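PDB 2FI1: hydrolase, haloacid dehalogenase-like family from Streptococcus pneumoniae, which probably works as a hydrolase of the haloacid dehalogenase-like family, with a metal ion at its presumed active site, on a substrate that is not known. Local coordinates for residues 155-161 against 173-178; 7-13 against 98-104; 84-90 against 178-182. All blocks are in the same frame, centred on the assembly; numbering follows the deposited sequence.

How the contacts relate
Contacts 1 and 2 lie in one parallel sheet. Strand 8-11 of contact 2 neighbours strand 155-159 of contact 1, and the two contacts touch through Leu156 and Ile10. Both reach the same calcium ion, contact 1 with Asp160 and contact 2 with Asp12. Contact 2 is the more buried, and it adds a salt bridge and a Trp-His bond to its backbone ladder. Contact 1 includes strand 174-177, outermost in the sheet, and three of its residues are exposed. Contact 3 shares Phe178 with contact 1 and touches contact 2 where Leu90 meets Trp11. It joins two helix starts by apolar and aromatic packing, with little polar chemistry.

Contact 1. Residues 155-161 against 173-178; sequences GLVIGDR and LDTHLF. With CA (calcium ion), chain B.
Strands 155-159 and 174-177 run parallel at 25° with axes 4.5 Å apart, and a ladder of backbone hydrogen bonds joins Val157 and Gly159 to Asp174, His176 and Phe178. With helix 162-170 between them they form a beta-alpha-beta unit of the Rossmann-like haloacid dehalogenase core. In the middle of the ladder, His176 N gives a bond of 2.8 Å to Val157 O. At its start the direct bond from Asp174 N to Gly155 O is weak, and a water bridges the same two atoms. Val157 and Leu173 cross at about a right angle, and Val157 CG2 lies 3.6 Å from Leu173 CD1. On the other face of the sheet, Ile158 CG2 sits near the plane of the His176 ring, at its edge. Ile158 CG2 is also 4.0 Å from Phe178 CB. Leu156 CG is anti to the backbone N (chi1 -178°), and CD1 reaches across to the Thr175 backbone. The carboxylate of Asp174 is bonded to Tyr6 OH. Beyond the strand, one water donates to both Asp160 O and Phe178 O. Asp12 and Gly14 also bind the calcium ion, which Asp160 OD1 meets at 2.4 Å.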
loop_
_atom_site.group_PDB
_atom_site.type_symbol
_atom_site.label_atom_id
_atom_site.label_comp_id
_atom_site.label_asym_id
_atom_site.label_seq_id
_atom_site.Cartn_x
_atom_site.Cartn_y
_atom_site.Cartn_z
ATOM N N GLY A 155 0.211 13.734 14.449
ATOM C CA GLY A 155 0.182 12.918 13.238
ATOM C C GLY A 155 0.878 11.586 13.407
ATOM O O GLY A 155 1.889 11.474 14.104
ATOM N N LEU A 156 0.317 10.573 12.754
ATOM C CA LEU A 156 0.906 9.240 12.703
ATOM C C LEU A 156 1.130 8.850 11.240
ATOM O O LEU A 156 0.223 8.956 10.414
ATOM C CB LEU A 156 -0.017 8.225 13.376
ATOM C CG LEU A 156 0.493 6.778 13.434
ATOM C CD1 LEU A 156 1.738 6.647 14.292
ATOM C CD2 LEU A 156 -0.594 5.837 13.926
ATOM N N VAL A 157 2.342 8.406 10.935
ATOM C CA VAL A 157 2.709 7.935 9.606
ATOM C C VAL A 157 2.699 6.413 9.637
ATOM O O VAL A 157 3.410 5.809 10.440
ATOM C CB VAL A 157 4.111 8.448 9.221
ATOM C CG1 VAL A 157 4.577 7.854 7.906
ATOM C CG2 VAL A 157 4.103 9.959 9.142
ATOM N N ILE A 158 1.896 5.794 8.775
ATOM C CA ILE A 158 1.728 4.350 8.759
ATOM C C ILE A 158 2.213 3.796 7.422
ATOM O O ILE A 158 1.725 4.200 6.370
ATOM C CB ILE A 158 0.251 3.942 8.953
ATOM C CG1 ILE A 158 -0.341 4.602 10.207
ATOM C CG2 ILE A 158 0.144 2.433 9.040
ATOM C CD1 ILE A 158 -1.132 5.849 9.912
ATOM N N GLY A 159 3.173 2.882 7.455
ATOM C CA GLY A 159 3.642 2.249 6.232
ATOM C C GLY A 159 4.310 0.935 6.543
ATOM O O GLY A 159 4.661 0.659 7.685
ATOM N N ASP A 160 4.502 0.119 5.514
ATOM C CA ASP A 160 5.028 -1.225 5.723
ATOM C C ASP A 160 6.539 -1.334 5.554
ATOM O O ASP A 160 7.095 -2.391 5.845
ATOM C CB ASP A 160 4.324 -2.249 4.816
ATOM C CG ASP A 160 4.610 -2.042 3.338
ATOM O OD1 ASP A 160 4.709 -0.884 2.893
ATOM O OD2 ASP A 160 4.722 -3.055 2.606
ATOM N N ARG A 161 7.192 -0.278 5.097
ATOM C CA ARG A 161 8.621 -0.347 4.780
ATOM C C ARG A 161 9.474 0.605 5.604
ATOM O O ARG A 161 9.015 1.656 6.042
ATOM C CB ARG A 161 8.841 -0.039 3.298
ATOM C CG ARG A 161 8.408 -1.121 2.358
ATOM C CD ARG A 161 8.679 -0.724 0.922
ATOM N NE ARG A 161 10.089 -0.419 0.692
ATOM C CZ ARG A 161 10.561 0.166 -0.404
ATOM N NH1 ARG A 161 9.745 0.508 -1.390
ATOM N NH2 ARG A 161 11.857 0.408 -0.520
ATOM N N LEU A 173 7.240 13.236 12.847
ATOM C CA LEU A 173 5.972 12.595 13.149
ATOM C C LEU A 173 6.203 11.222 13.760
ATOM O O LEU A 173 7.198 10.564 13.484
ATOM C CB LEU A 173 5.135 12.466 11.873
ATOM C CG LEU A 173 4.854 13.782 11.147
ATOM C CD1 LEU A 173 4.334 13.531 9.745
ATOM C CD2 LEU A 173 3.878 14.619 11.956
ATOM N N ASP A 174 5.260 10.783 14.588
ATOM C CA ASP A 174 5.280 9.412 15.065
ATOM C C ASP A 174 5.009 8.467 13.899
ATOM O O ASP A 174 4.403 8.854 12.893
ATOM C CB ASP A 174 4.244 9.196 16.165
ATOM C CG ASP A 174 4.665 9.791 17.501
ATOM O OD1 ASP A 174 5.745 10.420 17.593
ATOM O OD2 ASP A 174 3.895 9.612 18.466
ATOM N N THR A 175 5.461 7.231 14.052
ATOM C CA THR A 175 5.343 6.237 12.997
ATOM C C THR A 175 4.789 4.903 13.499
ATOM O O THR A 175 4.874 4.584 14.689
ATOM C CB THR A 175 6.700 5.993 12.306
ATOM O OG1 THR A 175 7.620 5.409 13.233
ATOM C CG2 THR A 175 7.275 7.282 11.757
ATOM N N HIS A 176 4.239 4.131 12.568
ATOM C CA HIS A 176 3.822 2.773 12.829
ATOM C C HIS A 176 4.236 1.903 11.656
ATOM O O HIS A 176 3.874 2.169 10.522
ATOM C CB HIS A 176 2.306 2.692 13.019
ATOM C CG HIS A 176 1.814 1.304 13.281
ATOM N ND1 HIS A 176 1.884 0.721 14.526
ATOM C CD2 HIS A 176 1.292 0.367 12.453
ATOM C CE1 HIS A 176 1.404 -0.510 14.457
ATOM N NE2 HIS A 176 1.041 -0.751 13.210
ATOM N N LEU A 177 5.026 0.872 11.944
ATOM C CA LEU A 177 5.436 -0.097 10.950
ATOM C C LEU A 177 4.327 -1.126 10.812
ATOM O O LEU A 177 4.153 -2.005 11.660
ATOM C CB LEU A 177 6.750 -0.753 11.375
ATOM C CG LEU A 177 7.357 -1.782 10.425
ATOM C CD1 LEU A 177 7.763 -1.137 9.137
ATOM C CD2 LEU A 177 8.553 -2.440 11.116
ATOM N N PHE A 178 3.553 -0.986 9.744
ATOM C CA PHE A 178 2.342 -1.771 9.572
ATOM C C PHE A 178 2.612 -3.241 9.341
ATOM O O PHE A 178 3.400 -3.595 8.458
ATOM C CB PHE A 178 1.571 -1.238 8.368
ATOM C CG PHE A 178 0.290 -1.969 8.113
ATOM C CD1 PHE A 178 -0.856 -1.632 8.816
ATOM C CD2 PHE A 178 0.236 -3.009 7.199
ATOM C CE1 PHE A 178 -2.037 -2.311 8.583
ATOM C CE2 PHE A 178 -0.942 -3.686 6.973
ATOM C CZ PHE A 178 -2.067 -3.331 7.664
HETATM CA CA CA B . 4.170 0.288 0.910
HETATM O O HOH W 1 3.517 12.455 15.931
HETATM O O HOH W 2 5.903 -4.268 7.548
HETATM O O HOH W 3 5.057 -1.799 0.134
HETATM O O HOH W 4 6.149 1.531 1.367
HETATM O O HOH W 5 4.164 1.079 -1.279
#

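Contact 2. Residues 7-13 against 98-104; sequences HDYIWDL and GGRHFLV. With CA (calcium ion), chain B.
Arg100 lies alongside Asp8, pointing the same way, and grips its carboxylate side-on with two nitrogens. The pair sits on neighbouring strands of the parallel Rossmann-like sheet of the haloacid dehalogenase fold. Arg100 NE meets Asp8 OD1 at 2.8 Å, and Arg100 NH2 meets Asp8 OD2 at 3.0 Å. Both oxygens are met on the syn side, but the two flat groups are turned 39° apart. A bend at chi3 (-65°) helps bring the guanidinium round to the carboxylate. Phe102 CZ lies over one guanidinium face, offset toward the rim, while Arg100 NH2 also bonds Tyr150 O. On the opposite face of the sheet, Trp11 and His101 lie side by side. Trp11 NE1 donates to His101 ND1 at 3.0 Å, which implies that ND1 carries no proton. His101 NE2 is bonded to Leu91 O in helix 87-96. Leu103 CD1 lies against the Trp11 carbonyl. Back on the Asp8 face, Ile10 CG2 packs on Val104 CG2 at 3.9 Å. The ladder ends with Val104 N bonded to Trp11 O. Next in the chain, Asp12 OD2 bonds Thr16 OG1. Asp12 also binds the calcium ion with both oxygens, OD2 at 2.4 Å and OD1 at 2.8 Å.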
loop_
_atom_site.group_PDB
_atom_site.type_symbol
_atom_site.label_atom_id
_atom_site.label_comp_id
_atom_site.label_asym_id
_atom_site.label_seq_id
_atom_site.Cartn_x
_atom_site.Cartn_y
_atom_site.Cartn_z
ATOM N N HIS A 7 -4.585 12.773 15.625
ATOM C CA HIS A 7 -5.634 13.429 14.840
ATOM C C HIS A 7 -5.514 13.099 13.354
ATOM O O HIS A 7 -6.522 12.892 12.679
ATOM C CB HIS A 7 -5.592 14.953 15.018
ATOM C CG HIS A 7 -6.671 15.680 14.273
ATOM N ND1 HIS A 7 -7.984 15.707 14.694
ATOM C CD2 HIS A 7 -6.632 16.401 13.127
ATOM C CE1 HIS A 7 -8.701 16.429 13.849
ATOM N NE2 HIS A 7 -7.907 16.852 12.882
ATOM N N ASP A 8 -4.276 13.065 12.869
ATOM C CA ASP A 8 -3.973 12.947 11.448
ATOM C C ASP A 8 -3.183 11.679 11.161
ATOM O O ASP A 8 -2.285 11.308 11.915
ATOM C CB ASP A 8 -3.195 14.177 10.997
ATOM C CG ASP A 8 -4.027 15.432 11.060
ATOM O OD1 ASP A 8 -5.219 15.344 10.702
ATOM O OD2 ASP A 8 -3.506 16.496 11.463
ATOM N N TYR A 9 -3.538 11.027 10.062
ATOM C CA TYR A 9 -3.018 9.727 9.699
ATOM C C TYR A 9 -2.516 9.829 8.267
ATOM O O TYR A 9 -3.296 10.119 7.364
ATOM C CB TYR A 9 -4.128 8.666 9.840
ATOM C CG TYR A 9 -4.565 8.502 11.279
ATOM C CD1 TYR A 9 -4.035 7.501 12.073
ATOM C CD2 TYR A 9 -5.455 9.397 11.867
ATOM C CE1 TYR A 9 -4.398 7.356 13.390
ATOM C CE2 TYR A 9 -5.815 9.266 13.200
ATOM C CZ TYR A 9 -5.283 8.240 13.949
ATOM O OH TYR A 9 -5.632 8.112 15.294
ATOM N N ILE A 10 -1.213 9.648 8.078
ATOM C CA ILE A 10 -0.617 9.712 6.758
ATOM C C ILE A 10 -0.291 8.284 6.340
ATOM O O ILE A 10 0.612 7.653 6.896
ATOM C CB ILE A 10 0.644 10.588 6.727
ATOM C CG1 ILE A 10 0.328 12.015 7.189
ATOM C CG2 ILE A 10 1.200 10.615 5.300
ATOM C CD1 ILE A 10 1.548 12.919 7.240
ATOM N N TRP A 11 -1.025 7.802 5.349
ATOM C CA TRP A 11 -1.006 6.412 4.944
ATOM C C TRP A 11 -0.149 6.154 3.721
ATOM O O TRP A 11 0.084 7.037 2.892
ATOM C CB TRP A 11 -2.422 5.953 4.602
ATOM C CG TRP A 11 -3.399 5.998 5.741
ATOM C CD1 TRP A 11 -4.274 7.001 6.032
ATOM C CD2 TRP A 11 -3.628 4.968 6.704
ATOM N NE1 TRP A 11 -5.024 6.667 7.122
ATOM C CE2 TRP A 11 -4.642 5.431 7.565
ATOM C CE3 TRP A 11 -3.068 3.706 6.932
ATOM C CZ2 TRP A 11 -5.129 4.668 8.628
ATOM C CZ3 TRP A 11 -3.547 2.954 8.003
ATOM C CH2 TRP A 11 -4.566 3.444 8.834
ATOM N N ASP A 12 0.272 4.909 3.658
ATOM C CA ASP A 12 0.906 4.259 2.528
ATOM C C ASP A 12 -0.167 3.368 1.883
ATOM O O ASP A 12 -1.032 2.847 2.578
ATOM C CB ASP A 12 2.089 3.466 3.103
ATOM C CG ASP A 12 2.692 2.457 2.161
ATOM O OD1 ASP A 12 3.080 2.813 1.040
ATOM O OD2 ASP A 12 2.884 1.309 2.635
ATOM N N LEU A 13 -0.125 3.199 0.564
ATOM C CA LEU A 13 -1.124 2.409 -0.139
ATOM C C LEU A 13 -0.693 0.939 -0.192
ATOM O O LEU A 13 -1.149 0.136 0.596
ATOM C CB LEU A 13 -1.377 2.983 -1.539
ATOM C CG LEU A 13 -2.479 2.302 -2.361
ATOM C CD1 LEU A 13 -3.837 2.385 -1.660
ATOM C CD2 LEU A 13 -2.546 2.927 -3.746
ATOM N N GLY A 98 -13.210 12.466 14.243
ATOM C CA GLY A 98 -12.716 13.727 13.715
ATOM C C GLY A 98 -11.326 13.632 13.107
ATOM O O GLY A 98 -10.727 14.653 12.760
ATOM N N GLY A 99 -10.807 12.418 12.956
ATOM C CA GLY A 99 -9.493 12.241 12.354
ATOM C C GLY A 99 -9.502 12.564 10.878
ATOM O O GLY A 99 -10.550 12.543 10.233
ATOM N N ARG A 100 -8.325 12.898 10.362
ATOM C CA ARG A 100 -8.126 13.128 8.935
ATOM C C ARG A 100 -7.137 12.108 8.405
ATOM O O ARG A 100 -6.210 11.700 9.112
ATOM C CB ARG A 100 -7.573 14.525 8.633
ATOM C CG ARG A 100 -8.484 15.662 9.067
ATOM C CD ARG A 100 -7.926 17.004 8.678
ATOM N NE ARG A 100 -6.676 17.296 9.368
ATOM C CZ ARG A 100 -6.004 18.440 9.249
ATOM N NH1 ARG A 100 -6.456 19.410 8.471
ATOM N NH2 ARG A 100 -4.876 18.609 9.916
ATOM N N HIS A 101 -7.341 11.733 7.142
ATOM C CA HIS A 101 -6.514 10.779 6.439
ATOM C C HIS A 101 -5.855 11.455 5.259
ATOM O O HIS A 101 -6.487 12.208 4.532
ATOM C CB HIS A 101 -7.350 9.623 5.899
ATOM C CG HIS A 101 -8.125 8.885 6.937
ATOM N ND1 HIS A 101 -7.534 8.039 7.850
ATOM C CD2 HIS A 101 -9.454 8.859 7.196
ATOM C CE1 HIS A 101 -8.467 7.527 8.634
ATOM N NE2 HIS A 101 -9.638 8.005 8.256
ATOM N N PHE A 102 -4.582 11.139 5.065
ATOM C CA PHE A 102 -3.804 11.582 3.918
ATOM C C PHE A 102 -3.137 10.365 3.323
ATOM O O PHE A 102 -2.956 9.353 3.998
ATOM C CB PHE A 102 -2.753 12.615 4.331
ATOM C CG PHE A 102 -3.340 13.796 5.028
ATOM C CD1 PHE A 102 -3.755 14.902 4.315
ATOM C CD2 PHE A 102 -3.523 13.783 6.400
ATOM C CE1 PHE A 102 -4.316 15.984 4.972
ATOM C CE2 PHE A 102 -4.089 14.858 7.044
ATOM C CZ PHE A 102 -4.482 15.948 6.337
ATOM N N LEU A 103 -2.757 10.452 2.054
ATOM C CA LEU A 103 -2.057 9.346 1.401
ATOM C C LEU A 103 -0.861 9.894 0.657
ATOM O O LEU A 103 -0.992 10.905 -0.035
ATOM C CB LEU A 103 -2.982 8.613 0.430
ATOM C CG LEU A 103 -2.526 7.306 -0.226
ATOM C CD1 LEU A 103 -2.423 6.205 0.760
ATOM C CD2 LEU A 103 -3.532 6.922 -1.294
ATOM N N VAL A 104 0.297 9.253 0.823
ATOM C CA VAL A 104 1.488 9.597 0.042
ATOM C C VAL A 104 1.910 8.376 -0.753
ATOM O O VAL A 104 2.136 7.303 -0.185
ATOM C CB VAL A 104 2.641 10.085 0.928
ATOM C CG1 VAL A 104 3.915 10.290 0.102
ATOM C CG2 VAL A 104 2.263 11.378 1.610
HETATM CA CA CA B . 4.170 0.288 0.910
HETATM O O HOH W 6 1.900 4.642 -0.830
HETATM O O HOH W 7 4.497 4.998 -1.223
HETATM O O HOH W 3 5.057 -1.799 0.134
HETATM O O HOH W 4 6.149 1.531 1.367
HETATM O O HOH W 5 4.164 1.079 -1.279
#

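Contact 3. Residues 84-90 against 178-182; sequences FEGVSDL and FTSIV
Ile181 is the tight part of this contact. Its side chain points into the turn of residues 84-87 and the first turn of helix 87-96. Its chi1 (-68°) carries Ile181 CG1 to 3.4 Å from Glu85 O, and Ile181 CG2 is 3.8 Å from Gly86 O. A second turn, chi2 -70°, sends Ile181 CD1 to Val87 CG2 at 3.7 Å. Val87 and Ile181 cross at about a right angle. Leu90 CD2 closes in on Ile181 CD1 from 4.1 Å. The aromatic part is looser. The edge of Phe178 faces the ring of Phe84 in a T-shaped pair, tilted at 59°, with centroids 5.7 Å apart. The solvent side is looser still: Glu85 is exposed and its carboxylate turns from Ile181, though its backbone O belongs to the tight side. Gly86, at positive phi, is the third residue of a type II turn in which Val87 N bonds Phe84 O. Helices 87-96 and 181-188, with N-caps Gly86 and Ser180, begin together where the core strands end. Ser180 OG bonds Asn183 N. Phe178 follows strand 174-177, its side chain about 8 Å from the bound calcium ion. In haloacid dehalogenase-like hydrolases the active site lies at these C-terminal strand ends.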
loop_
_atom_site.group_PDB
_atom_site.type_symbol
_atom_site.label_atom_id
_atom_site.label_comp_id
_atom_site.label_asym_id
_atom_site.label_seq_id
_atom_site.Cartn_x
_atom_site.Cartn_y
_atom_site.Cartn_z
ATOM N N PHE A 84 -6.445 -4.704 2.419
ATOM C CA PHE A 84 -6.261 -5.558 3.589
ATOM C C PHE A 84 -7.575 -5.661 4.348
ATOM O O PHE A 84 -8.380 -4.723 4.344
ATOM C CB PHE A 84 -5.129 -5.047 4.473
ATOM C CG PHE A 84 -3.774 -5.430 3.965
ATOM C CD1 PHE A 84 -3.300 -6.718 4.157
ATOM C CD2 PHE A 84 -3.001 -4.546 3.238
ATOM C CE1 PHE A 84 -2.065 -7.086 3.663
ATOM C CE2 PHE A 84 -1.779 -4.916 2.745
ATOM C CZ PHE A 84 -1.307 -6.177 2.965
ATOM N N GLU A 85 -7.807 -6.805 4.983
ATOM C CA GLU A 85 -9.048 -7.038 5.696
ATOM C C GLU A 85 -9.224 -5.986 6.778
ATOM O O GLU A 85 -8.312 -5.755 7.546
ATOM C CB GLU A 85 -9.032 -8.425 6.354
ATOM C CG GLU A 85 -10.356 -8.830 6.972
ATOM C CD GLU A 85 -11.459 -8.954 5.943
ATOM O OE1 GLU A 85 -11.188 -9.483 4.842
ATOM O OE2 GLU A 85 -12.596 -8.524 6.228
ATOM N N GLY A 86 -10.388 -5.345 6.809
ATOM C CA GLY A 86 -10.709 -4.403 7.876
ATOM C C GLY A 86 -10.314 -2.959 7.623
ATOM O O GLY A 86 -10.541 -2.109 8.467
ATOM N N VAL A 87 -9.738 -2.659 6.462
ATOM C CA VAL A 87 -9.319 -1.288 6.173
ATOM C C VAL A 87 -10.451 -0.267 6.237
ATOM O O VAL A 87 -10.331 0.749 6.917
ATOM C CB VAL A 87 -8.593 -1.210 4.800
ATOM C CG1 VAL A 87 -8.535 0.210 4.262
ATOM C CG2 VAL A 87 -7.192 -1.767 4.949
ATOM N N SER A 88 -11.542 -0.508 5.521
ATOM C CA SER A 88 -12.577 0.525 5.441
ATOM C C SER A 88 -13.207 0.810 6.812
ATOM O O SER A 88 -13.472 1.970 7.146
ATOM C CB SER A 88 -13.616 0.179 4.372
ATOM O OG SER A 88 -14.315 -0.990 4.677
ATOM N N ASP A 89 -13.374 -0.227 7.632
ATOM C CA ASP A 89 -13.897 -0.033 8.987
ATOM C C ASP A 89 -12.953 0.786 9.869
ATOM O O ASP A 89 -13.387 1.559 10.709
ATOM C CB ASP A 89 -14.157 -1.367 9.685
ATOM C CG ASP A 89 -15.399 -2.080 9.187
ATOM O OD1 ASP A 89 -16.351 -1.418 8.713
ATOM O OD2 ASP A 89 -15.440 -3.327 9.322
ATOM N N LEU A 90 -11.640 0.588 9.716
ATOM C CA LEU A 90 -10.689 1.358 10.506
ATOM C C LEU A 90 -10.689 2.818 10.076
ATOM O O LEU A 90 -10.687 3.715 10.913
ATOM C CB LEU A 90 -9.276 0.756 10.445
ATOM C CG LEU A 90 -8.209 1.546 11.207
ATOM C CD1 LEU A 90 -8.589 1.724 12.668
ATOM C CD2 LEU A 90 -6.848 0.875 11.103
ATOM N N PHE A 178 3.553 -0.986 9.744
ATOM C CA PHE A 178 2.342 -1.771 9.572
ATOM C C PHE A 178 2.612 -3.241 9.341
ATOM O O PHE A 178 3.400 -3.595 8.458
ATOM C CB PHE A 178 1.571 -1.238 8.368
ATOM C CG PHE A 178 0.290 -1.969 8.113
ATOM C CD1 PHE A 178 -0.856 -1.632 8.816
ATOM C CD2 PHE A 178 0.236 -3.009 7.199
ATOM C CE1 PHE A 178 -2.037 -2.311 8.583
ATOM C CE2 PHE A 178 -0.942 -3.686 6.973
ATOM C CZ PHE A 178 -2.067 -3.331 7.664
ATOM N N THR A 179 1.932 -4.082 10.118
ATOM C CA THR A 179 1.921 -5.519 9.882
ATOM C C THR A 179 0.507 -6.068 9.679
ATOM O O THR A 179 0.303 -6.962 8.870
ATOM C CB THR A 179 2.634 -6.284 11.002
ATOM O OG1 THR A 179 2.081 -5.921 12.272
ATOM C CG2 THR A 179 4.126 -5.961 11.003
ATOM N N SER A 180 -0.475 -5.543 10.413
ATOM C CA SER A 180 -1.878 -5.919 10.210
ATOM C C SER A 180 -2.819 -4.850 10.731
ATOM O O SER A 180 -2.464 -4.055 11.590
ATOM C CB SER A 180 -2.219 -7.247 10.889
ATOM O OG SER A 180 -2.201 -7.143 12.301
ATOM N N ILE A 181 -4.039 -4.852 10.218
ATOM C CA ILE A 181 -5.044 -3.926 10.701
ATOM C C ILE A 181 -5.386 -4.191 12.173
ATOM O O ILE A 181 -5.506 -3.253 12.956
ATOM C CB ILE A 181 -6.312 -3.991 9.803
ATOM C CG1 ILE A 181 -6.008 -3.424 8.398
ATOM C CG2 ILE A 181 -7.473 -3.244 10.445
ATOM C CD1 ILE A 181 -5.784 -1.939 8.344
ATOM N N VAL A 182 -5.516 -5.458 12.547
ATOM C CA VAL A 182 -5.802 -5.813 13.937
ATOM C C VAL A 182 -4.730 -5.243 14.872
ATOM O O VAL A 182 -5.041 -4.692 15.925
ATOM C CB VAL A 182 -5.939 -7.361 14.136
ATOM C CG1 VAL A 182 -5.883 -7.755 15.619
ATOM C CG2 VAL A 182 -7.228 -7.877 13.498
#